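Thermospermine synthase (Medicago truncatula, PDB 6BQ3) probably transfers an aminopropyl group from decarboxylated S-adenosylmethionine to spermidine, yielding thermospermine and S-methyl-5'-thioadenosine in polyamine biosynthesis. Local coordinates at residues A[78-83]-A[251-256]; A[163-168]-A[192-197]. All coordinates share one frame; numbering follows the deposited sequence.

Interaction 1: A[78-83]-A[251-256]; sequences QSAETD and IPSYAD. With DSH (5'-S-(3-aminopropyl)-5'-thioadenosine), chain C.
Gln78 meets Tyr254 through its backbone carbonyl. Tyr254 OH donates to Gln78 O at 2.7 Å. The hydroxyl sits well above the carbonyl plane, with a C=O...donor angle of 132°, while the carbonyl oxygen lies at the edge of the ring. The side chain of Gln78 leaves the strand on the side away from Tyr254. It then bends at chi2 (-68°), which brings its amide back beside the aminopropyl arm of the bound 5'-S-(3-aminopropyl)-5'-thioadenosine (DSH). The amine of DSH bonds only weakly here, with N 3.3 Å from Gln78 OE1 and 3.4 Å from Tyr254 OH. Strand 76-80 carries a classic beta bulge here, with Gln78 and Ser79 paired to the single residue Leu71. Ser79 turns away from the 251-256 segment, and its OG is hydrogen-bonded to Glu112.

Strand 76-80 belongs to the antiparallel N-terminal sheet. The 251-256 segment is the turn between strands 243-251 and 256-264 of the Rossmann-like catalytic domain, with a 3-10 segment at 252-254. The contact therefore joins the two domains beside the aminopropyl end of the active site.

Ala80 points toward the turn, and its CB lies 3.6 Å from Ser253 OG. The chain then turns through Glu81 and Thr82 to Asp83, which precedes helix 84-98. The carboxylate of Asp83 grips Ser253 twice. Ser253 OG donates to Asp83 OD1 at 2.7 Å, on the syn lone pair. Ser253 N donates to Asp83 OD2 at 2.8 Å, also on the syn side and 17° out of the carboxylate plane. The two bonds use different oxygens and so should resist rotation of the carboxylate. Pro252 CD packs 3.3 Å from Asp83 OD2. Ile251 CG2 lies near Asp83 OD1 and also rests on one face of the Tyr254 ring, toward its rim.

Interaction 2: A[163-168]-A[192-197]; sequences DAKAEL and YKLYTK. With DSH (5'-S-(3-aminopropyl)-5'-thioadenosine), chain C.
The adenine pocket of the active site is lined here by Asp163 and Ala164 on one segment and by Leu194 on the other. Leu194 reaches across with both methyls. Its CD1 lies 3.7 Å from Lys165 CB and also approaches Asp163 OD1. Its CD2 is 4.0 Å from Ala164 CB and 3.9 Å from N6 of DSH. CD1 thus packs on Lys165, and CD2 is shared between Ala164 and the adenine amino group.

Asp163 and Ala164 read the polar edge of the base. N6 of DSH donates to Asp163 OD1 at 2.8 Å, with an angle of 159° at the hydrogen. Ala164 N donates to N1 of DSH at 3.0 Å, and this bond is almost straight at 174°.

Asp163 is also the N-cap of helix 164-170, which follows strand 157-161 of the Rossmann-like sheet. Its CG stands anti to the backbone N (chi1 163°), and the carboxylate divides its work between the base and the helix. While OD1 takes the adenine, Asp163 OD2 accepts from Ala166 N at 3.0 Å, approached from well above the carboxylate plane. Residues 192-195 form a 3-10 turn in the loop between strand 175-181 and helix 197-204.

Lys193 and Lys165 cross at about a right angle. The amino end of Lys193 lies over the aliphatic chain of Lys165, with Lys193 NZ 3.5 Å from Lys165 CD. The end of Lys165 leads away to a salt bridge with Glu169, and the two ammonium groups are not in contact. Lys193 NZ lies near Asp163 OD2 but beyond salt-bridge distance; this positive charge may still favour the ionised carboxylate. Thr196 OG1 donates to Lys193 O and also caps helix 197-204 at Phe199 N, which ties the turn to that helix.

How the interactions relate
Interactions 1 and 2 serve the two ends of the same ligand. The 78-83/251-256 contact lies by the aminopropyl amine, and the 163-168/192-197 contact by the adenine. Their centres are 25 Å apart and their nearest atoms about 9 Å, so they meet through DSH and not directly. The ligand is also hydrogen-bonded to Gln57, Asp132 and Pro190, which complete its site. Asp181, the predicted proton acceptor, has its side chain about 6 Å from that of Tyr254, which puts interaction 1 near the probable transfer chemistry. Interaction 1 joins two domains, whereas interaction 2 stays inside the catalytic domain. In sequence, interaction 2 is nested within the loop that interaction 1 closes.

Interaction 1: A[78-83]-A[251-256]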
ATOM      1  N   GLN A  78      18.410  -7.502  -4.171  1.00 36.50           N
ATOM      2  CA  GLN A  78      19.413  -8.561  -4.311  1.00 37.57           C
ATOM      3  C   GLN A  78      20.461  -8.558  -3.188  1.00 36.88           C
ATOM      4  O   GLN A  78      21.083  -9.539  -2.969  1.00 36.63           O
ATOM      5  CB  GLN A  78      20.064  -8.501  -5.705  1.00 38.38           C
ATOM      6  CG  GLN A  78      19.137  -8.893  -6.865  1.00 40.07           C
ATOM      7  CD  GLN A  78      18.744 -10.380  -6.866  1.00 42.14           C
ATOM      8  OE1 GLN A  78      19.099 -11.139  -5.962  1.00 43.10           O
ATOM      9  NE2 GLN A  78      17.936 -10.771  -7.838  1.00 43.98           N
ATOM     10  N   SER A  79      20.594  -7.485  -2.452  1.00 36.42           N
ATOM     11  CA  SER A  79      21.506  -7.431  -1.314  1.00 38.05           C
ATOM     12  C   SER A  79      20.966  -6.365  -0.369  1.00 35.47           C
ATOM     13  O   SER A  79      20.530  -5.319  -0.827  1.00 35.63           O
ATOM     14  CB  SER A  79      22.905  -7.041  -1.800  1.00 39.20           C
ATOM     15  OG  SER A  79      23.860  -6.930  -0.744  1.00 40.89           O
ATOM     16  N   ALA A  80      20.986  -6.607   0.938  1.00 35.60           N
ATOM     17  CA  ALA A  80      20.648  -5.525   1.896  1.00 35.57           C
ATOM     18  C   ALA A  80      21.718  -5.469   2.930  1.00 34.86           C
ATOM     19  O   ALA A  80      22.206  -6.503   3.383  1.00 34.86           O
ATOM     20  CB  ALA A  80      19.290  -5.738   2.567  1.00 34.76           C
ATOM     21  N   GLU A  81      22.057  -4.257   3.312  1.00 36.30           N
ATOM     22  CA  GLU A  81      23.140  -3.966   4.232  1.00 36.57           C
ATOM     23  C   GLU A  81      23.000  -4.792   5.516  1.00 35.82           C
ATOM     24  O   GLU A  81      23.985  -5.344   5.981  1.00 35.01           O
ATOM     25  CB  GLU A  81      23.105  -2.491   4.563  1.00 39.64           C
ATOM     26  CG  GLU A  81      24.163  -2.022   5.529  1.00 41.81           C
ATOM     27  CD  GLU A  81      24.098  -0.533   5.811  1.00 44.70           C
ATOM     28  OE1 GLU A  81      23.085   0.132   5.449  1.00 44.98           O
ATOM     29  OE2 GLU A  81      25.050  -0.023   6.424  1.00 48.62           O
ATOM     30  N   THR A  82      21.793  -4.864   6.073  1.00 34.30           N
ATOM     31  CA  THR A  82      21.601  -5.555   7.358  1.00 34.32           C
ATOM     32  C   THR A  82      21.778  -7.056   7.320  1.00 31.99           C
ATOM     33  O   THR A  82      22.189  -7.627   8.314  1.00 32.31           O
ATOM     34  CB  THR A  82      20.248  -5.255   8.053  1.00 35.44           C
ATOM     35  OG1 THR A  82      19.143  -5.734   7.248  1.00 36.28           O
ATOM     36  CG2 THR A  82      20.148  -3.781   8.356  1.00 37.29           C
ATOM     37  N   ASP A  83      21.505  -7.719   6.209  1.00 30.92           N
ATOM     38  CA  ASP A  83      21.544  -9.186   6.258  1.00 31.14           C
ATOM     39  C   ASP A  83      22.261  -9.901   5.115  1.00 30.56           C
ATOM     40  O   ASP A  83      22.198 -11.136   4.996  1.00 30.31           O
ATOM     41  CB  ASP A  83      20.150  -9.751   6.519  1.00 30.84           C
ATOM     42  CG  ASP A  83      19.147  -9.430   5.413  1.00 32.29           C
ATOM     43  OD1 ASP A  83      19.565  -9.139   4.290  1.00 31.25           O
ATOM     44  OD2 ASP A  83      17.931  -9.473   5.694  1.00 32.19           O
ATOM     45  N   ILE A 251      16.674 -15.372   4.949  1.00 28.37           N
ATOM     46  CA  ILE A 251      17.190 -14.051   4.699  1.00 30.38           C
ATOM     47  C   ILE A 251      16.010 -13.057   4.792  1.00 30.68           C
ATOM     48  O   ILE A 251      15.196 -12.983   3.862  1.00 30.60           O
ATOM     49  CB  ILE A 251      17.978 -13.996   3.396  1.00 31.10           C
ATOM     50  CG1 ILE A 251      19.187 -14.989   3.463  1.00 33.29           C
ATOM     51  CG2 ILE A 251      18.523 -12.589   3.208  1.00 32.00           C
ATOM     52  CD1 ILE A 251      19.700 -15.318   2.115  1.00 34.53           C
ATOM     53  N   PRO A 252      15.937 -12.284   5.895  1.00 30.85           N
ATOM     54  CA  PRO A 252      14.776 -11.401   6.117  1.00 30.94           C
ATOM     55  C   PRO A 252      14.500 -10.483   4.936  1.00 31.55           C
ATOM     56  O   PRO A 252      13.364 -10.418   4.498  1.00 32.39           O
ATOM     57  CB  PRO A 252      15.132 -10.632   7.378  1.00 32.42           C
ATOM     58  CG  PRO A 252      16.067 -11.541   8.114  1.00 32.17           C
ATOM     59  CD  PRO A 252      16.858 -12.285   7.048  1.00 30.98           C
ATOM     60  N   SER A 253      15.533  -9.889   4.340  1.00 31.55           N
ATOM     61  CA  SER A 253      15.361  -8.956   3.203  1.00 33.09           C
ATOM     62  C   SER A 253      14.853  -9.611   1.908  1.00 34.16           C
ATOM     63  O   SER A 253      14.373  -8.907   1.031  1.00 35.79           O
ATOM     64  CB  SER A 253      16.632  -8.156   2.923  1.00 32.65           C
ATOM     65  OG  SER A 253      17.680  -8.957   2.425  1.00 31.94           O
ATOM     66  N   TYR A 254      14.988 -10.925   1.808  1.00 33.23           N
ATOM     67  CA  TYR A 254      14.485 -11.709   0.695  1.00 35.27           C
ATOM     68  C   TYR A 254      13.091 -12.221   0.987  1.00 36.78           C
ATOM     69  O   TYR A 254      12.500 -12.825   0.103  1.00 37.11           O
ATOM     70  CB  TYR A 254      15.404 -12.906   0.400  1.00 34.80           C
ATOM     71  CG  TYR A 254      16.705 -12.625  -0.315  1.00 37.07           C
ATOM     72  CD1 TYR A 254      17.213 -11.325  -0.497  1.00 39.57           C
ATOM     73  CD2 TYR A 254      17.465 -13.682  -0.797  1.00 37.63           C
ATOM     74  CE1 TYR A 254      18.420 -11.118  -1.146  1.00 40.87           C
ATOM     75  CE2 TYR A 254      18.657 -13.483  -1.466  1.00 38.65           C
ATOM     76  CZ  TYR A 254      19.136 -12.206  -1.645  1.00 41.17           C
ATOM     77  OH  TYR A 254      20.352 -12.017  -2.301  1.00 41.76           O
ATOM     78  N   ALA A 255      12.573 -11.994   2.211  1.00 35.94           N
ATOM     79  CA  ALA A 255      11.239 -12.421   2.604  1.00 36.41           C
ATOM     80  C   ALA A 255      11.058 -13.931   2.456  1.00 35.43           C
ATOM     81  O   ALA A 255       9.960 -14.396   2.259  1.00 33.60           O
ATOM     82  CB  ALA A 255      10.162 -11.666   1.799  1.00 39.64           C
ATOM     83  N   ASP A 256      12.130 -14.710   2.587  1.00 33.25           N
ATOM     84  CA  ASP A 256      12.001 -16.143   2.505  1.00 31.39           C
ATOM     85  C   ASP A 256      13.208 -16.834   3.050  1.00 30.44           C
ATOM     86  O   ASP A 256      14.222 -16.215   3.278  1.00 30.10           O
ATOM     87  CB  ASP A 256      11.791 -16.599   1.053  1.00 32.68           C
ATOM     88  CG  ASP A 256      10.903 -17.868   0.908  1.00 33.01           C
ATOM     89  OD1 ASP A 256      10.742 -18.615   1.897  1.00 31.85           O
ATOM     90  OD2 ASP A 256      10.419 -18.128  -0.237  1.00 34.27           O
TER
HETATM   91  N   DSH C 401      20.869 -13.767  -5.204  1.00 50.03           N
HETATM   92  N1  DSH C 401      27.264 -13.884 -16.363  1.00 47.82           N
HETATM   93  C2  DSH C 401      27.941 -13.207 -15.303  1.00 47.72           C
HETATM   94  N3  DSH C 401      27.163 -12.381 -14.381  1.00 46.11           N
HETATM   95  C4  DSH C 401      25.670 -12.261 -14.559  1.00 48.30           C
HETATM   96  C5  DSH C 401      25.039 -12.909 -15.568  1.00 47.94           C
HETATM   97  C6  DSH C 401      25.854 -13.772 -16.546  1.00 47.47           C
HETATM   98  N6  DSH C 401      25.235 -14.479 -17.643  1.00 45.95           N
HETATM   99  N7  DSH C 401      23.734 -12.621 -15.487  1.00 49.63           N
HETATM  100  C8  DSH C 401      23.555 -11.800 -14.424  1.00 48.73           C
HETATM  101  N9  DSH C 401      24.759 -11.568 -13.848  1.00 48.75           N
HETATM  102  CA  DSH C 401      21.871 -12.739  -5.498  1.00 49.81           C
HETATM  103  CB  DSH C 401      22.083 -12.644  -7.026  1.00 49.53           C
HETATM  104  SD  DSH C 401      22.116 -10.459  -8.802  1.00 44.22           S
HETATM  105  CG  DSH C 401      22.856 -11.346  -7.390  1.00 46.36           C
HETATM  106  C1' DSH C 401      25.058 -10.842 -12.747  1.00 46.43           C
HETATM  107  C2' DSH C 401      24.247  -9.501 -12.518  1.00 47.04           C
HETATM  108  O2' DSH C 401      24.851  -8.357 -13.305  1.00 47.32           O
HETATM  109  C3' DSH C 401      24.283  -9.335 -11.264  1.00 46.05           C
HETATM  110  O3' DSH C 401      25.514  -8.718 -10.732  1.00 41.99           O
HETATM  111  C4' DSH C 401      24.200 -10.857 -10.621  1.00 45.03           C
HETATM  112  O4' DSH C 401      24.743 -11.652 -11.505  1.00 46.16           O
HETATM  113  C5' DSH C 401      22.761 -11.235 -10.341  1.00 44.55           C

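Interaction 2: A[163-168]-A[192-197]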
ATOM      1  N   ASP A 163      29.851 -12.276 -19.791  1.00 50.16           N
ATOM      2  CA  ASP A 163      28.977 -13.410 -19.511  1.00 50.41           C
ATOM      3  C   ASP A 163      29.846 -14.574 -19.028  1.00 48.17           C
ATOM      4  O   ASP A 163      30.718 -15.003 -19.723  1.00 48.24           O
ATOM      5  CB  ASP A 163      28.164 -13.775 -20.780  1.00 53.56           C
ATOM      6  CG  ASP A 163      27.563 -15.161 -20.717  1.00 53.99           C
ATOM      7  OD1 ASP A 163      26.864 -15.466 -19.739  1.00 51.24           O
ATOM      8  OD2 ASP A 163      27.857 -15.966 -21.624  1.00 58.15           O
ATOM      9  N   ALA A 164      29.573 -15.094 -17.826  1.00 47.79           N
ATOM     10  CA  ALA A 164      30.396 -16.137 -17.214  1.00 46.52           C
ATOM     11  C   ALA A 164      30.444 -17.412 -18.045  1.00 46.80           C
ATOM     12  O   ALA A 164      31.434 -18.118 -17.994  1.00 46.68           O
ATOM     13  CB  ALA A 164      29.925 -16.468 -15.810  1.00 44.01           C
ATOM     14  N   LYS A 165      29.369 -17.723 -18.759  1.00 48.43           N
ATOM     15  CA  LYS A 165      29.353 -18.897 -19.631  1.00 51.46           C
ATOM     16  C   LYS A 165      30.377 -18.739 -20.780  1.00 51.90           C
ATOM     17  O   LYS A 165      31.139 -19.661 -21.058  1.00 52.33           O
ATOM     18  CB  LYS A 165      27.948 -19.128 -20.198  1.00 54.51           C
ATOM     19  CG  LYS A 165      27.881 -20.130 -21.347  1.00 58.25           C
ATOM     20  CD  LYS A 165      26.443 -20.646 -21.550  1.00 60.91           C
ATOM     21  CE  LYS A 165      26.235 -21.422 -22.850  1.00 64.48           C
ATOM     22  NZ  LYS A 165      27.370 -22.359 -23.161  1.00 66.10           N
ATOM     23  N   ALA A 166      30.396 -17.579 -21.425  1.00 53.00           N
ATOM     24  CA  ALA A 166      31.364 -17.340 -22.524  1.00 57.31           C
ATOM     25  C   ALA A 166      32.791 -17.300 -21.965  1.00 55.91           C
ATOM     26  O   ALA A 166      33.720 -17.889 -22.528  1.00 57.37           O
ATOM     27  CB  ALA A 166      31.042 -16.059 -23.300  1.00 58.88           C
ATOM     28  N   GLU A 167      32.946 -16.619 -20.844  1.00 54.22           N
ATOM     29  CA  GLU A 167      34.246 -16.506 -20.204  1.00 54.16           C
ATOM     30  C   GLU A 167      34.819 -17.863 -19.846  1.00 53.70           C
ATOM     31  O   GLU A 167      35.973 -18.156 -20.149  1.00 55.19           O
ATOM     32  CB  GLU A 167      34.134 -15.642 -18.949  1.00 52.25           C
ATOM     33  CG  GLU A 167      35.454 -15.417 -18.228  1.00 52.44           C
ATOM     34  CD  GLU A 167      36.457 -14.668 -19.071  1.00 56.31           C
ATOM     35  OE1 GLU A 167      36.022 -13.954 -20.015  1.00 58.16           O
ATOM     36  OE2 GLU A 167      37.692 -14.784 -18.789  1.00 56.81           O
ATOM     37  N   LEU A 168      34.001 -18.688 -19.214  1.00 52.38           N
ATOM     38  CA  LEU A 168      34.401 -20.050 -18.859  1.00 52.40           C
ATOM     39  C   LEU A 168      34.858 -20.901 -20.018  1.00 55.26           C
ATOM     40  O   LEU A 168      35.950 -21.472 -19.954  1.00 56.83           O
ATOM     41  CB  LEU A 168      33.266 -20.760 -18.114  1.00 51.46           C
ATOM     42  CG  LEU A 168      33.243 -20.280 -16.668  1.00 49.53           C
ATOM     43  CD1 LEU A 168      31.934 -20.613 -15.999  1.00 48.75           C
ATOM     44  CD2 LEU A 168      34.420 -20.880 -15.898  1.00 49.08           C
ATOM     45  N   TYR A 192      19.482 -17.865 -17.049  1.00 49.12           N
ATOM     46  CA  TYR A 192      18.871 -19.193 -17.197  1.00 50.81           C
ATOM     47  C   TYR A 192      19.841 -20.245 -17.723  1.00 49.29           C
ATOM     48  O   TYR A 192      19.880 -21.349 -17.181  1.00 47.59           O
ATOM     49  CB  TYR A 192      17.610 -19.185 -18.085  1.00 53.24           C
ATOM     50  CG  TYR A 192      17.022 -20.586 -18.283  1.00 55.20           C
ATOM     51  CD1 TYR A 192      16.027 -21.070 -17.427  1.00 57.14           C
ATOM     52  CD2 TYR A 192      17.469 -21.434 -19.319  1.00 57.11           C
ATOM     53  CE1 TYR A 192      15.486 -22.340 -17.592  1.00 59.10           C
ATOM     54  CE2 TYR A 192      16.942 -22.715 -19.489  1.00 58.68           C
ATOM     55  CZ  TYR A 192      15.949 -23.163 -18.620  1.00 60.36           C
ATOM     56  OH  TYR A 192      15.395 -24.413 -18.766  1.00 61.36           O
ATOM     57  N   LYS A 193      20.576 -19.893 -18.797  1.00 51.70           N
ATOM     58  CA  LYS A 193      21.590 -20.765 -19.472  1.00 52.47           C
ATOM     59  C   LYS A 193      22.527 -21.456 -18.460  1.00 50.72           C
ATOM     60  O   LYS A 193      22.907 -22.631 -18.622  1.00 49.78           O
ATOM     61  CB  LYS A 193      22.507 -19.910 -20.356  1.00 55.89           C
ATOM     62  CG  LYS A 193      21.895 -19.225 -21.568  1.00 60.11           C
ATOM     63  CD  LYS A 193      22.374 -17.766 -21.764  1.00 61.74           C
ATOM     64  CE  LYS A 193      23.882 -17.544 -21.752  1.00 62.64           C
ATOM     65  NZ  LYS A 193      24.491 -18.117 -22.974  1.00 64.88           N
ATOM     66  N   LEU A 194      22.884 -20.704 -17.407  1.00 47.91           N
ATOM     67  CA  LEU A 194      23.958 -21.094 -16.482  1.00 45.76           C
ATOM     68  C   LEU A 194      23.464 -22.023 -15.360  1.00 43.92           C
ATOM     69  O   LEU A 194      24.205 -22.297 -14.399  1.00 41.37           O
ATOM     70  CB  LEU A 194      24.630 -19.830 -15.902  1.00 46.36           C
ATOM     71  CG  LEU A 194      25.584 -19.067 -16.826  1.00 47.79           C
ATOM     72  CD1 LEU A 194      24.924 -18.577 -18.091  1.00 49.90           C
ATOM     73  CD2 LEU A 194      26.217 -17.896 -16.103  1.00 48.23           C
ATOM     74  N   TYR A 195      22.205 -22.478 -15.457  1.00 43.07           N
ATOM     75  CA  TYR A 195      21.709 -23.519 -14.572  1.00 42.25           C
ATOM     76  C   TYR A 195      21.294 -24.786 -15.321  1.00 42.75           C
ATOM     77  O   TYR A 195      20.769 -25.704 -14.698  1.00 43.77           O
ATOM     78  CB  TYR A 195      20.524 -23.017 -13.740  1.00 42.24           C
ATOM     79  CG  TYR A 195      20.774 -21.862 -12.815  1.00 40.45           C
ATOM     80  CD1 TYR A 195      20.664 -20.552 -13.267  1.00 41.12           C
ATOM     81  CD2 TYR A 195      21.060 -22.069 -11.458  1.00 39.49           C
ATOM     82  CE1 TYR A 195      20.859 -19.472 -12.394  1.00 40.73           C
ATOM     83  CE2 TYR A 195      21.276 -20.996 -10.588  1.00 38.38           C
ATOM     84  CZ  TYR A 195      21.169 -19.710 -11.040  1.00 38.60           C
ATOM     85  OH  TYR A 195      21.330 -18.634 -10.179  1.00 38.28           O
ATOM     86  N   THR A 196      21.517 -24.855 -16.635  1.00 42.86           N
ATOM     87  CA  THR A 196      21.122 -26.054 -17.402  1.00 44.56           C
ATOM     88  C   THR A 196      22.119 -27.173 -17.156  1.00 44.84           C
ATOM     89  O   THR A 196      23.321 -26.920 -16.945  1.00 42.90           O
ATOM     90  CB  THR A 196      21.025 -25.773 -18.920  1.00 46.24           C
ATOM     91  OG1 THR A 196      22.294 -25.329 -19.430  1.00 46.65           O
ATOM     92  CG2 THR A 196      19.966 -24.709 -19.238  1.00 46.95           C
ATOM     93  N   LYS A 197      21.617 -28.401 -17.211  1.00 47.10           N
ATOM     94  CA  LYS A 197      22.441 -29.610 -17.223  1.00 49.63           C
ATOM     95  C   LYS A 197      23.557 -29.540 -18.283  1.00 50.78           C
ATOM     96  O   LYS A 197      24.690 -29.971 -18.032  1.00 50.51           O
ATOM     97  CB  LYS A 197      21.551 -30.824 -17.507  1.00 52.70           C
ATOM     98  CG  LYS A 197      22.281 -32.156 -17.532  1.00 54.73           C
ATOM     99  CD  LYS A 197      21.308 -33.315 -17.306  1.00 57.55           C
ATOM    100  CE  LYS A 197      21.570 -34.570 -18.147  1.00 61.57           C
ATOM    101  NZ  LYS A 197      23.000 -34.885 -18.409  1.00 61.67           N
TER
HETATM  102  N   DSH C 401      20.869 -13.767  -5.204  1.00 50.03           N
HETATM  103  N1  DSH C 401      27.264 -13.884 -16.363  1.00 47.82           N
HETATM  104  C2  DSH C 401      27.941 -13.207 -15.303  1.00 47.72           C
HETATM  105  N3  DSH C 401      27.163 -12.381 -14.381  1.00 46.11           N
HETATM  106  C4  DSH C 401      25.670 -12.261 -14.559  1.00 48.30           C
HETATM  107  C5  DSH C 401      25.039 -12.909 -15.568  1.00 47.94           C
HETATM  108  C6  DSH C 401      25.854 -13.772 -16.546  1.00 47.47           C
HETATM  109  N6  DSH C 401      25.235 -14.479 -17.643  1.00 45.95           N
HETATM  110  N7  DSH C 401      23.734 -12.621 -15.487  1.00 49.63           N
HETATM  111  C8  DSH C 401      23.555 -11.800 -14.424  1.00 48.73           C
HETATM  112  N9  DSH C 401      24.759 -11.568 -13.848  1.00 48.75           N
HETATM  113  CA  DSH C 401      21.871 -12.739  -5.498  1.00 49.81           C
HETATM  114  CB  DSH C 401      22.083 -12.644  -7.026  1.00 49.53           C
HETATM  115  SD  DSH C 401      22.116 -10.459  -8.802  1.00 44.22           S
HETATM  116  CG  DSH C 401      22.856 -11.346  -7.390  1.00 46.36           C
HETATM  117  C1' DSH C 401      25.058 -10.842 -12.747  1.00 46.43           C
HETATM  118  C2' DSH C 401      24.247  -9.501 -12.518  1.00 47.04           C
HETATM  119  O2' DSH C 401      24.851  -8.357 -13.305  1.00 47.32           O
HETATM  120  C3' DSH C 401      24.283  -9.335 -11.264  1.00 46.05           C
HETATM  121  O3' DSH C 401      25.514  -8.718 -10.732  1.00 41.99           O
HETATM  122  C4' DSH C 401      24.200 -10.857 -10.621  1.00 45.03           C
HETATM  123  O4' DSH C 401      24.743 -11.652 -11.505  1.00 46.16           O
HETATM  124  C5' DSH C 401      22.761 -11.235 -10.341  1.00 44.55           C